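Local coordinates for protein lipoteichoic acid primase (Listeria monocytogenes, PDB 4UOP) that belongs to the sulfatase-like, metal-dependent enzyme family and carries a magnesium ion in its extracellular catalytic domain, at residues 67-72 with 284-289. Numbering follows the deposited sequence.
Sequences SFQRNL and DHHIIK. With MG (magnesium ion), chain J.
The side-chain amide of Gln69 grips the backbone of Ile287 and Ile288 from one side, taking two consecutive N-H groups and giving a hydrogen back. Its OE1 accepts Ile287 N at 2.8 Å, tilted out of the carbonyl plane, and Ile288 N at 2.9 Å, in that plane and on a lone pair. Gln69 NE2 in turn gives one hydrogen to Ile288 O at 3.0 Å and the other to Asn71 OD1. Both acceptors lie in the plane of the amide, so four bonds fix its rotation. Gln69 CG sits between the backbone N and the carbonyl carbon (chi1 59°), and the chain extends from there past His286, whose CB lies 3.4 Å from Gln69 OE1. Beside this, Leu72 CD1 packs crosswise on Ile288 CG1, and Ser67 CB meets Ile287 CG2.

At the other end Asp284 divides its carboxylate: OD2 binds the magnesium ion, while OD1 takes a nearly straight bond, 2.7 Å long, from Ser67 N on its syn side. His285 NE2 is a second ligand; its ND1 donates to His286 O in the ring plane, which holds the imidazole turned to the metal. Glu66 and Thr108, the latter from helix 107-117, complete the protein ligands. The two loops follow the adjacent parallel strands 59-65 and 277-283, and metal ligands just past the C-terminal ends of such strands, here Glu66, Asp284 and His285, are characteristic of the alkaline phosphatase/sulfatase fold.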
# COMPACT_ATOMS: atom_id res chain seq x y z
N SER B 67 -3.04 -18.41 3.35
CA SER B 67 -2.93 -18.02 4.76
C SER B 67 -2.28 -19.06 5.70
O SER B 67 -2.37 -18.92 6.92
CB SER B 67 -4.30 -17.59 5.31
OG SER B 67 -4.71 -16.37 4.71
N PHE B 68 -1.56 -20.05 5.14
CA PHE B 68 -0.73 -20.96 5.93
C PHE B 68 0.55 -20.23 6.40
O PHE B 68 1.23 -19.61 5.58
CB PHE B 68 -0.32 -22.19 5.12
CG PHE B 68 -1.35 -23.30 5.05
CD1 PHE B 68 -2.65 -23.06 4.62
CD2 PHE B 68 -1.00 -24.61 5.36
CE1 PHE B 68 -3.57 -24.10 4.53
CE2 PHE B 68 -1.92 -25.65 5.27
CZ PHE B 68 -3.20 -25.39 4.83
N GLN B 69 0.87 -20.33 7.69
CA GLN B 69 2.12 -19.77 8.23
C GLN B 69 2.82 -20.83 9.06
O GLN B 69 2.18 -21.61 9.77
CB GLN B 69 1.88 -18.49 9.04
CG GLN B 69 0.95 -18.64 10.23
CD GLN B 69 0.47 -17.30 10.72
OE1 GLN B 69 -0.40 -16.69 10.11
NE2 GLN B 69 1.05 -16.82 11.83
N ARG B 70 4.14 -20.84 8.98
CA ARG B 70 4.93 -21.92 9.57
C ARG B 70 4.72 -22.09 11.06
O ARG B 70 4.71 -23.23 11.54
CB ARG B 70 6.42 -21.75 9.25
CG ARG B 70 7.26 -22.97 9.59
CD ARG B 70 6.68 -24.24 8.99
NE ARG B 70 7.58 -25.39 9.04
CZ ARG B 70 7.20 -26.66 8.96
NH1 ARG B 70 5.90 -26.99 8.88
NH2 ARG B 70 8.11 -27.63 8.96
N ASN B 71 4.56 -21.00 11.81
CA ASN B 71 4.39 -21.11 13.27
C ASN B 71 2.99 -21.57 13.70
O ASN B 71 2.72 -21.76 14.90
CB ASN B 71 4.84 -19.84 14.00
CG ASN B 71 4.00 -18.62 13.69
OD1 ASN B 71 2.90 -18.69 13.15
ND2 ASN B 71 4.52 -17.46 14.08
N LEU B 72 2.11 -21.77 12.73
CA LEU B 72 0.82 -22.44 12.99
C LEU B 72 0.64 -23.68 12.12
O LEU B 72 -0.45 -23.96 11.65
CB LEU B 72 -0.33 -21.45 12.81
CG LEU B 72 -0.30 -20.25 13.77
CD1 LEU B 72 -1.36 -19.23 13.37
CD2 LEU B 72 -0.51 -20.68 15.22
N ASP B 284 0.90 -18.67 0.99
CA ASP B 284 1.07 -17.37 0.34
C ASP B 284 1.63 -16.29 1.27
O ASP B 284 2.51 -15.54 0.88
CB ASP B 284 -0.15 -16.89 -0.45
CG ASP B 284 -1.41 -16.71 0.38
OD1 ASP B 284 -1.47 -17.16 1.55
OD2 ASP B 284 -2.35 -16.08 -0.17
N HIS B 285 1.12 -16.25 2.50
CA HIS B 285 1.52 -15.26 3.49
C HIS B 285 0.82 -15.60 4.79
O HIS B 285 -0.14 -16.39 4.81
CB HIS B 285 1.10 -13.87 3.03
CG HIS B 285 -0.35 -13.78 2.68
ND1 HIS B 285 -1.33 -13.70 3.64
CD2 HIS B 285 -0.98 -13.85 1.49
CE1 HIS B 285 -2.51 -13.69 3.05
NE2 HIS B 285 -2.33 -13.80 1.75
N HIS B 286 1.31 -14.99 5.87
CA HIS B 286 0.73 -15.20 7.18
C HIS B 286 -0.56 -14.42 7.29
O HIS B 286 -0.83 -13.51 6.50
CB HIS B 286 1.68 -14.76 8.28
CG HIS B 286 1.63 -13.31 8.58
ND1 HIS B 286 2.13 -12.35 7.73
CD2 HIS B 286 1.13 -12.63 9.65
CE1 HIS B 286 1.95 -11.15 8.25
NE2 HIS B 286 1.34 -11.30 9.42
N ILE B 287 -1.37 -14.80 8.26
CA ILE B 287 -2.60 -14.07 8.51
C ILE B 287 -2.81 -13.77 10.00
O ILE B 287 -3.51 -12.82 10.33
CB ILE B 287 -3.81 -14.82 7.89
CG1 ILE B 287 -5.03 -13.89 7.76
CG2 ILE B 287 -4.16 -16.06 8.68
CD1 ILE B 287 -4.75 -12.60 7.00
N ILE B 288 -2.22 -14.56 10.89
CA ILE B 288 -2.39 -14.38 12.33
C ILE B 288 -1.16 -13.67 12.89
O ILE B 288 -0.03 -14.15 12.77
CB ILE B 288 -2.56 -15.74 13.03
CG1 ILE B 288 -3.70 -16.57 12.40
CG2 ILE B 288 -2.73 -15.55 14.54
CD1 ILE B 288 -5.10 -15.98 12.52
N LYS B 289 -1.38 -12.49 13.47
CA LYS B 289 -0.31 -11.80 14.18
C LYS B 289 -0.21 -12.43 15.57
O LYS B 289 -1.05 -12.15 16.44
CB LYS B 289 -0.59 -10.31 14.27
CG LYS B 289 -0.67 -9.64 12.92
CD LYS B 289 -0.07 -8.24 12.95
CE LYS B 289 -0.01 -7.62 11.57
NZ LYS B 289 -1.36 -7.21 11.09
MG MG J . -3.86 -14.85 0.53
O HOH W 1 -5.29 -13.28 1.15